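Local coordinates for conserved hypothetical exported protein (Bacteroides fragilis, PDB 4JJA), which has no established function but may cleave peptidoglycan as an exo-beta-N-acetylmuramidase of the NamZ family, at residues 231-236 and 304-309; 247-252 and 288-293; 264-269 and 282-287. One frame throughout, in Å; residues are numbered along the deposited sequence.

Contact 1 (231-236 and 304-309); sequences PSICLF and LDYLID
S232, set against the edge of the Y306 ring, uses its hydroxyl OG to bond the backbone N of N303, just ahead of helix 305-314. N303 in turn takes the N-H of D305 on its OD1, so N303 ties S232 of helix 224-233 to the first turn of helix 305-314. Between the two segments themselves side-chain packing dominates, apart from one ring-edge contact to a carbonyl. I233 places CG1 beside its own backbone N (chi1 -64°) and folds CD1 round against Y306. There CD1 reaches CD2 of Y306 at 3.6 Å, oblique to the ring, the two side chains running nearly perpendicular. F236, in the 3-10 segment 234-236, reaches over the start of helix 305-314. Its CZ approaches the carbonyl O of Y306 at 3.4 Å, with the oxygen near the ring plane at the edge. CE2 of F236 also rests 3.8 Å from CB of Y306, while CE1 of F236 meets CA of L307 at 3.8 Å, so the ring packs on backbone as well as on side chain. L235 CD1 and L304 CD2 touch methyl to methyl at 3.8 Å. Y254 stacks on F236. This is helix-helix packing within the C-terminal NamZ region: helix 224-233 and its 3-10 extension lie against the first turn of helix 305-314, with V329 of helix 325-329 contacting L235 and A344 and I347 of helix 344-350 contacting L304. The partly positive rim of the F236 ring faces the Y306 carbonyl oxygen, an arrangement that should be mildly favourable electrostatically.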
loop_
_atom_site.group_PDB
_atom_site.type_symbol
_atom_site.label_atom_id
_atom_site.label_comp_id
_atom_site.label_asym_id
_atom_site.label_seq_id
_atom_site.Cartn_x
_atom_site.Cartn_y
_atom_site.Cartn_z
ATOM N N PRO A 231 -1.536 -0.683 9.540
ATOM C CA PRO A 231 -0.134 -0.515 9.915
ATOM C C PRO A 231 0.299 -1.251 11.165
ATOM O O PRO A 231 1.446 -1.687 11.265
ATOM C CB PRO A 231 -0.005 1.012 10.126
ATOM C CG PRO A 231 -1.109 1.576 9.319
ATOM C CD PRO A 231 -2.246 0.606 9.357
ATOM N N SER A 232 -0.616 -1.354 12.121
ATOM C CA SER A 232 -0.351 -2.022 13.404
ATOM C C SER A 232 -0.592 -3.530 13.292
ATOM O O SER A 232 0.227 -4.339 13.698
ATOM C CB SER A 232 -1.246 -1.436 14.511
ATOM O OG SER A 232 -0.999 -0.056 14.699
ATOM N N ILE A 233 -1.680 -3.907 12.692
ATOM C CA ILE A 233 -2.123 -5.302 12.697
ATOM C C ILE A 233 -1.417 -6.170 11.663
ATOM O O ILE A 233 -1.202 -7.335 11.913
ATOM C CB ILE A 233 -3.682 -5.362 12.569
ATOM C CG1 ILE A 233 -4.295 -4.718 13.796
ATOM C CG2 ILE A 233 -4.225 -6.795 12.390
ATOM C CD1 ILE A 233 -4.078 -5.451 15.109
ATOM N N CYS A 234 -0.981 -5.612 10.547
ATOM C CA CYS A 234 -0.279 -6.396 9.541
ATOM C C CYS A 234 1.060 -6.906 10.069
ATOM O O CYS A 234 1.570 -7.873 9.555
ATOM C CB CYS A 234 -0.063 -5.591 8.232
ATOM S SG CYS A 234 0.307 -6.623 6.803
ATOM N N LEU A 235 1.593 -6.304 11.137
ATOM C CA LEU A 235 2.794 -6.874 11.761
ATOM C C LEU A 235 2.610 -8.306 12.203
ATOM O O LEU A 235 3.592 -9.065 12.309
ATOM C CB LEU A 235 3.264 -5.965 12.890
ATOM C CG LEU A 235 3.577 -4.515 12.458
ATOM C CD1 LEU A 235 4.018 -3.715 13.700
ATOM C CD2 LEU A 235 4.622 -4.445 11.364
ATOM N N PHE A 236 1.375 -8.699 12.485
ATOM C CA PHE A 236 1.106 -10.081 12.833
ATOM C C PHE A 236 1.388 -11.075 11.724
ATOM O O PHE A 236 1.514 -12.264 11.986
ATOM C CB PHE A 236 -0.316 -10.293 13.359
ATOM C CG PHE A 236 -0.566 -9.787 14.755
ATOM C CD1 PHE A 236 0.130 -10.305 15.822
ATOM C CD2 PHE A 236 -1.537 -8.836 15.023
ATOM C CE1 PHE A 236 -0.158 -9.931 17.112
ATOM C CE2 PHE A 236 -1.824 -8.423 16.330
ATOM C CZ PHE A 236 -1.105 -8.973 17.368
ATOM N N LEU A 304 2.191 -0.878 18.950
ATOM C CA LEU A 304 2.784 -2.170 19.274
ATOM C C LEU A 304 2.117 -2.894 20.417
ATOM O O LEU A 304 2.508 -4.008 20.739
ATOM C CB LEU A 304 4.285 -2.039 19.523
ATOM C CG LEU A 304 5.136 -1.500 18.410
ATOM C CD1 LEU A 304 6.562 -1.282 18.880
ATOM C CD2 LEU A 304 5.076 -2.424 17.158
ATOM N N ASP A 305 1.096 -2.297 21.025
ATOM C CA ASP A 305 0.410 -2.954 22.136
ATOM C C ASP A 305 -0.057 -4.349 21.779
ATOM O O ASP A 305 -0.047 -5.258 22.628
ATOM C CB ASP A 305 -0.820 -2.139 22.624
ATOM C CG ASP A 305 -0.498 -0.917 23.466
ATOM O OD1 ASP A 305 0.629 -0.751 23.904
ATOM O OD2 ASP A 305 -1.450 -0.123 23.712
ATOM N N TYR A 306 -0.589 -4.501 20.554
ATOM C CA TYR A 306 -1.219 -5.739 20.200
ATOM C C TYR A 306 -0.177 -6.850 20.057
ATOM O O TYR A 306 -0.343 -7.970 20.571
ATOM C CB TYR A 306 -2.017 -5.559 18.891
ATOM C CG TYR A 306 -2.893 -4.320 18.889
ATOM C CD1 TYR A 306 -3.779 -4.080 19.917
ATOM C CD2 TYR A 306 -2.855 -3.414 17.850
ATOM C CE1 TYR A 306 -4.581 -2.917 19.934
ATOM C CE2 TYR A 306 -3.661 -2.260 17.851
ATOM C CZ TYR A 306 -4.513 -2.018 18.910
ATOM O OH TYR A 306 -5.335 -0.903 18.864
ATOM N N LEU A 307 0.895 -6.558 19.339
ATOM C CA LEU A 307 1.961 -7.482 19.160
ATOM C C LEU A 307 2.582 -7.937 20.512
ATOM O O LEU A 307 2.836 -9.113 20.740
ATOM C CB LEU A 307 2.954 -6.776 18.238
ATOM C CG LEU A 307 4.130 -7.592 17.771
ATOM C CD1 LEU A 307 3.723 -8.692 16.807
ATOM C CD2 LEU A 307 5.140 -6.710 17.107
ATOM N N ILE A 308 2.789 -6.955 21.378
ATOM C CA ILE A 308 3.393 -7.227 22.678
ATOM C C ILE A 308 2.465 -8.074 23.528
ATOM O O ILE A 308 2.887 -9.016 24.219
ATOM C CB ILE A 308 3.812 -5.893 23.330
ATOM C CG1 ILE A 308 4.968 -5.270 22.546
ATOM C CG2 ILE A 308 4.107 -6.056 24.856
ATOM C CD1 ILE A 308 5.353 -3.861 22.981
ATOM N N ASP A 309 1.175 -7.764 23.480
ATOM C CA ASP A 309 0.191 -8.558 24.188
ATOM C C ASP A 309 0.227 -10.022 23.777
ATOM O O ASP A 309 0.278 -10.917 24.628
ATOM C CB ASP A 309 -1.196 -7.951 23.929
ATOM C CG ASP A 309 -2.326 -8.699 24.594
ATOM O OD1 ASP A 309 -2.216 -8.881 25.807
ATOM O OD2 ASP A 309 -3.311 -8.980 23.944
#

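Contact 2 (247-252 and 288-293); sequences TTLPFQ and NLSNLS
L249 spreads both methyls over S290: CD1 lies 3.7 Å from OG of S290, and CD2 lies 3.8 Å from CB of the same serine. The first of these methyls also reaches the amide of N288, the two side chains meeting nearly at a right angle. Next to this patch is the direct polar link, in which L289 N donates to the carbonyl O of Q252 at 2.8 Å, bent to 144° at the hydrogen. The side chain of Q252 flanks S290 as well, with CB and OE1 near the serine CB. A water donates to OE1 of Q252 at 2.7 Å and also to O of S290, forming a second, solvent-mediated link. The next shell fixes these groups. N288 OD1 accepts two bonds from S290: N closes an Asx turn, and OG adds a shorter bond of 2.7 Å. That hydroxyl gets there because OG stands between the backbone N and the carbonyl carbon (chi1 69°). In segment 247-252, NE2 of Q252 donates to O of P250 at 3.0 Å; the acceptor lies in the amide plane, though the nitrogen sits above the carbonyl plane. N223 bonds to OE1 of Q252, so the amide is held at both ends. Farther out, L249-Q252 form a type II turn with F251 at its positive-phi corner. The contact joins this loop, just before strand 253-256, to the end of strand 284-288 and the type I turn L289-L292 leading toward helix 294-300, where the two antiparallel strands are neighbours. One bent backbone bond and a water thus join the segments directly, while the polar side chains meeting there are already oriented by bonds within their own segment.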
loop_
_atom_site.group_PDB
_atom_site.type_symbol
_atom_site.label_atom_id
_atom_site.label_comp_id
_atom_site.label_asym_id
_atom_site.label_seq_id
_atom_site.Cartn_x
_atom_site.Cartn_y
_atom_site.Cartn_z
ATOM N N THR A 247 -12.642 -14.268 8.280
ATOM C CA THR A 247 -13.693 -13.827 9.144
ATOM C C THR A 247 -14.368 -12.595 8.507
ATOM O O THR A 247 -13.896 -12.045 7.520
ATOM C CB THR A 247 -13.211 -13.467 10.580
ATOM O OG1 THR A 247 -12.574 -12.185 10.570
ATOM C CG2 THR A 247 -12.337 -14.573 11.177
ATOM N N THR A 248 -15.417 -12.097 9.182
ATOM C CA THR A 248 -16.029 -10.842 8.805
ATOM C C THR A 248 -15.224 -9.605 9.178
ATOM O O THR A 248 -15.622 -8.496 8.825
ATOM C CB THR A 248 -17.426 -10.710 9.360
ATOM O OG1 THR A 248 -17.370 -10.641 10.787
ATOM C CG2 THR A 248 -18.369 -11.849 8.880
ATOM N N LEU A 249 -14.130 -9.751 9.912
ATOM C CA LEU A 249 -13.390 -8.643 10.484
ATOM C C LEU A 249 -11.880 -8.702 10.199
ATOM O O LEU A 249 -11.055 -8.535 11.094
ATOM C CB LEU A 249 -13.666 -8.565 12.001
ATOM C CG LEU A 249 -15.076 -8.263 12.434
ATOM C CD1 LEU A 249 -15.201 -8.390 13.964
ATOM C CD2 LEU A 249 -15.548 -6.910 11.945
ATOM N N PRO A 250 -11.504 -8.908 8.930
ATOM C CA PRO A 250 -10.062 -8.961 8.645
ATOM C C PRO A 250 -9.378 -7.657 8.975
ATOM O O PRO A 250 -9.882 -6.580 8.730
ATOM C CB PRO A 250 -9.999 -9.265 7.157
ATOM C CG PRO A 250 -11.258 -8.705 6.623
ATOM C CD PRO A 250 -12.313 -8.956 7.707
ATOM N N PHE A 251 -8.191 -7.788 9.563
ATOM C CA PHE A 251 -7.374 -6.664 10.014
ATOM C C PHE A 251 -7.992 -5.866 11.137
ATOM O O PHE A 251 -7.463 -4.820 11.504
ATOM C CB PHE A 251 -6.873 -5.756 8.884
ATOM C CG PHE A 251 -5.853 -6.427 8.005
ATOM C CD1 PHE A 251 -4.532 -6.488 8.375
ATOM C CD2 PHE A 251 -6.227 -7.042 6.851
ATOM C CE1 PHE A 251 -3.622 -7.136 7.585
ATOM C CE2 PHE A 251 -5.309 -7.668 6.074
ATOM C CZ PHE A 251 -4.022 -7.750 6.438
ATOM N N GLN A 252 -9.034 -6.408 11.780
ATOM C CA GLN A 252 -9.741 -5.700 12.838
ATOM C C GLN A 252 -9.842 -6.498 14.123
ATOM O O GLN A 252 -10.524 -6.108 15.056
ATOM C CB GLN A 252 -11.135 -5.294 12.364
ATOM C CG GLN A 252 -11.141 -4.339 11.172
ATOM C CD GLN A 252 -12.417 -4.430 10.390
ATOM O OE1 GLN A 252 -13.392 -3.764 10.757
ATOM N NE2 GLN A 252 -12.466 -5.293 9.382
ATOM N N ASN A 288 -11.115 -8.123 19.800
ATOM C CA ASN A 288 -11.887 -7.494 18.722
ATOM C C ASN A 288 -11.639 -5.981 18.782
ATOM O O ASN A 288 -12.010 -5.354 19.760
ATOM C CB ASN A 288 -13.385 -7.836 18.926
ATOM C CG ASN A 288 -14.286 -7.319 17.835
ATOM O OD1 ASN A 288 -13.878 -6.583 16.974
ATOM N ND2 ASN A 288 -15.582 -7.652 17.943
ATOM N N LEU A 289 -11.029 -5.441 17.737
ATOM C CA LEU A 289 -10.672 -4.034 17.637
ATOM C C LEU A 289 -11.638 -3.285 16.751
ATOM O O LEU A 289 -11.439 -2.087 16.520
ATOM C CB LEU A 289 -9.225 -3.830 17.131
ATOM C CG LEU A 289 -8.169 -4.500 18.004
ATOM C CD1 LEU A 289 -6.816 -4.449 17.240
ATOM C CD2 LEU A 289 -8.074 -3.878 19.397
ATOM N N SER A 290 -12.682 -3.950 16.273
ATOM C CA SER A 290 -13.514 -3.372 15.208
ATOM C C SER A 290 -14.386 -2.233 15.672
ATOM O O SER A 290 -14.934 -1.549 14.814
ATOM C CB SER A 290 -14.353 -4.462 14.558
ATOM O OG SER A 290 -15.340 -4.948 15.422
ATOM N N ASN A 291 -14.534 -2.071 16.992
ATOM C CA ASN A 291 -15.350 -0.988 17.548
ATOM C C ASN A 291 -14.531 0.198 18.067
ATOM O O ASN A 291 -15.063 1.152 18.633
ATOM C CB ASN A 291 -16.303 -1.524 18.644
ATOM C CG ASN A 291 -17.233 -2.618 18.126
ATOM O OD1 ASN A 291 -17.287 -3.719 18.694
ATOM N ND2 ASN A 291 -17.886 -2.362 17.000
ATOM N N LEU A 292 -13.215 0.184 17.892
ATOM C CA LEU A 292 -12.402 1.371 18.145
ATOM C C LEU A 292 -12.908 2.470 17.202
ATOM O O LEU A 292 -13.256 2.205 16.040
ATOM C CB LEU A 292 -10.930 1.129 17.859
ATOM C CG LEU A 292 -10.182 0.236 18.824
ATOM C CD1 LEU A 292 -8.742 0.036 18.303
ATOM C CD2 LEU A 292 -10.141 0.770 20.254
ATOM N N SER A 293 -12.978 3.691 17.712
ATOM C CA SER A 293 -13.251 4.794 16.827
ATOM C C SER A 293 -12.096 5.060 15.889
ATOM O O SER A 293 -10.939 4.784 16.201
ATOM C CB SER A 293 -13.523 6.080 17.614
ATOM O OG SER A 293 -12.384 6.551 18.329
HETATM O O HOH W 1 -15.298 -2.240 11.963
#

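Contact 3 (264-269 and 282-287); sequences YNFTPR and KLCHGV
Segments 264-269 and 282-287 pair antiparallel through three backbone bonds, F266 and C284 exchanging two as a hydrogen-bonded pair and G286 N donating to Y264 O; N265 with H285 is the non-hydrogen-bonded pair beside them. The shortest, C284 N to F266 O, is 2.8 Å and nearly collinear with the carbonyl. Beside the F266 N bond, the C284 O also receives a bent CA-H...O contact from N265 CA at 3.0 Å. F266 and C284 share one face of the sheet. F266 sets CG between its backbone N and carbonyl carbon (chi1 61°), which lays the ring across the neighbouring strand, and C284 CB sits over its face, 3.7 Å from the ring centroid and 16° off the normal, a CH-pi contact. The C284 sulfur approaches the same ring more obliquely and also touches P268, SG to CD being 3.9 Å. On the other face N265 and H285 stand side by side, bridged by a water that accepts from ND2 of N265 and lies in the plane of the H285 ring, 2.8 Å from ND1. One methyl of L283, CD1, meets two polar atoms of the partner segment, 3.5 Å from both OD1 of N265 and OG1 of T267. Y264 swings away from its backbone N (chi1 176°), which sets its ring edge at G286 C and brings CD2 obliquely onto the backbone of V287. Strand 284-288 is the middle of a three-stranded antiparallel sheet, with strand 265-266 on one flank and strand 253-256 on the other, where H285 and V287 bond to H256 and Y254. V253 of that far strand touches both Y264 and F266, while S242 and T247, from the loop leading to strand 253-256, pack on F266.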
loop_
_atom_site.group_PDB
_atom_site.type_symbol
_atom_site.label_atom_id
_atom_site.label_comp_id
_atom_site.label_asym_id
_atom_site.label_seq_id
_atom_site.Cartn_x
_atom_site.Cartn_y
_atom_site.Cartn_z
ATOM N N TYR A 264 -13.063 -12.643 23.612
ATOM C CA TYR A 264 -13.474 -12.721 22.227
ATOM C C TYR A 264 -12.832 -13.930 21.576
ATOM O O TYR A 264 -11.702 -14.268 21.883
ATOM C CB TYR A 264 -13.090 -11.429 21.503
ATOM C CG TYR A 264 -13.388 -11.423 20.029
ATOM C CD1 TYR A 264 -14.704 -11.361 19.568
ATOM C CD2 TYR A 264 -12.375 -11.439 19.108
ATOM C CE1 TYR A 264 -14.989 -11.380 18.196
ATOM C CE2 TYR A 264 -12.624 -11.425 17.757
ATOM C CZ TYR A 264 -13.916 -11.422 17.305
ATOM O OH TYR A 264 -14.176 -11.476 15.972
ATOM N N ASN A 265 -13.543 -14.531 20.642
ATOM C CA ASN A 265 -13.013 -15.593 19.838
ATOM C C ASN A 265 -13.622 -15.569 18.460
ATOM O O ASN A 265 -14.657 -14.930 18.230
ATOM C CB ASN A 265 -13.151 -16.943 20.520
ATOM C CG ASN A 265 -14.547 -17.312 20.828
ATOM O OD1 ASN A 265 -15.377 -17.532 19.934
ATOM N ND2 ASN A 265 -14.808 -17.461 22.117
ATOM N N PHE A 266 -12.935 -16.192 17.527
ATOM C CA PHE A 266 -13.335 -16.289 16.134
ATOM C C PHE A 266 -12.732 -17.503 15.513
ATOM O O PHE A 266 -11.734 -17.999 15.980
ATOM C CB PHE A 266 -12.937 -15.025 15.357
ATOM C CG PHE A 266 -11.471 -14.749 15.329
ATOM C CD1 PHE A 266 -10.874 -14.007 16.336
ATOM C CD2 PHE A 266 -10.669 -15.210 14.295
ATOM C CE1 PHE A 266 -9.499 -13.757 16.290
ATOM C CE2 PHE A 266 -9.291 -14.912 14.274
ATOM C CZ PHE A 266 -8.711 -14.192 15.273
ATOM N N THR A 267 -13.299 -17.964 14.412
ATOM C CA THR A 267 -12.763 -19.092 13.697
ATOM C C THR A 267 -12.630 -18.745 12.233
ATOM O O THR A 267 -13.621 -18.611 11.507
ATOM C CB THR A 267 -13.689 -20.342 13.837
ATOM O OG1 THR A 267 -13.882 -20.625 15.238
ATOM C CG2 THR A 267 -13.107 -21.541 13.089
ATOM N N PRO A 268 -11.388 -18.596 11.752
ATOM C CA PRO A 268 -11.197 -18.393 10.328
ATOM C C PRO A 268 -11.818 -19.530 9.492
ATOM O O PRO A 268 -11.655 -20.722 9.810
ATOM C CB PRO A 268 -9.662 -18.330 10.186
ATOM C CG PRO A 268 -9.212 -17.895 11.557
ATOM C CD PRO A 268 -10.114 -18.647 12.476
ATOM N N ARG A 269 -12.497 -19.188 8.396
ATOM C CA ARG A 269 -13.110 -20.133 7.478
ATOM C C ARG A 269 -12.535 -19.968 6.093
ATOM O O ARG A 269 -11.981 -18.919 5.742
ATOM C CB ARG A 269 -14.616 -19.927 7.455
ATOM C CG ARG A 269 -15.246 -20.128 8.781
ATOM C CD ARG A 269 -15.021 -21.516 9.386
ATOM N NE ARG A 269 -15.793 -21.698 10.593
ATOM C CZ ARG A 269 -15.736 -22.769 11.364
ATOM N NH1 ARG A 269 -14.940 -23.772 11.049
ATOM N NH2 ARG A 269 -16.468 -22.849 12.461
ATOM N N LYS A 282 -9.759 -23.265 13.079
ATOM C CA LYS A 282 -9.382 -23.263 14.493
ATOM C C LYS A 282 -10.047 -22.160 15.255
ATOM O O LYS A 282 -10.067 -21.035 14.783
ATOM C CB LYS A 282 -7.865 -22.958 14.650
ATOM C CG LYS A 282 -6.970 -23.746 13.853
ATOM C CD LYS A 282 -6.830 -25.108 14.402
ATOM C CE LYS A 282 -5.504 -25.704 13.897
ATOM N NZ LYS A 282 -5.335 -26.941 14.685
ATOM N N LEU A 283 -10.470 -22.449 16.471
ATOM C CA LEU A 283 -11.019 -21.480 17.352
ATOM C C LEU A 283 -9.859 -20.644 17.880
ATOM O O LEU A 283 -8.949 -21.146 18.560
ATOM C CB LEU A 283 -11.796 -22.107 18.527
ATOM C CG LEU A 283 -12.453 -21.104 19.462
ATOM C CD1 LEU A 283 -13.515 -20.285 18.736
ATOM C CD2 LEU A 283 -13.003 -21.855 20.699
ATOM N N CYS A 284 -9.845 -19.370 17.514
ATOM C CA CYS A 284 -8.844 -18.392 17.916
ATOM C C CYS A 284 -9.377 -17.511 19.021
ATOM O O CYS A 284 -10.500 -16.998 18.940
ATOM C CB CYS A 284 -8.458 -17.527 16.722
ATOM S SG CYS A 284 -7.628 -18.435 15.409
ATOM N N HIS A 285 -8.601 -17.334 20.059
ATOM C CA HIS A 285 -8.948 -16.494 21.182
ATOM C C HIS A 285 -8.155 -15.202 21.072
ATOM O O HIS A 285 -6.966 -15.248 20.761
ATOM C CB HIS A 285 -8.593 -17.215 22.459
ATOM C CG HIS A 285 -9.293 -18.528 22.581
ATOM N ND1 HIS A 285 -10.624 -18.652 22.903
ATOM C CD2 HIS A 285 -8.846 -19.785 22.341
ATOM C CE1 HIS A 285 -10.954 -19.929 22.898
ATOM N NE2 HIS A 285 -9.911 -20.645 22.546
ATOM N N GLY A 286 -8.791 -14.070 21.361
ATOM C CA GLY A 286 -8.107 -12.822 21.244
ATOM C C GLY A 286 -8.940 -11.594 21.476
ATOM O O GLY A 286 -9.746 -11.565 22.401
ATOM N N VAL A 287 -8.765 -10.600 20.605
ATOM C CA VAL A 287 -9.240 -9.241 20.819
ATOM C C VAL A 287 -9.948 -8.732 19.593
ATOM O O VAL A 287 -9.494 -8.943 18.475
ATOM C CB VAL A 287 -8.077 -8.309 21.182
ATOM C CG1 VAL A 287 -8.519 -6.896 21.370
ATOM C CG2 VAL A 287 -7.392 -8.782 22.444
HETATM O O HOH W 2 -12.389 -16.863 24.072
#

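All three contacts lie in the C-terminal NamZ region and are nested along the chain, contact 3 inside contact 2 inside contact 1. Contact 1 is buried and almost wholly apolar, joining two helical elements; contact 2 is partly buried and mixes loop hydrogen bonds with a leucine; contact 3, farthest from the chain centre, relies on backbone sheet bonds and carries a partly exposed polar face with a bridging water. Strand 284-288 gives contact 3 one side and its last residue, N288, to contact 2. L289 then packs on I233 and Y306 of contact 1, while T247 meets F266 and L249 meets Y264, so contact 2 touches both others, which do not touch each other.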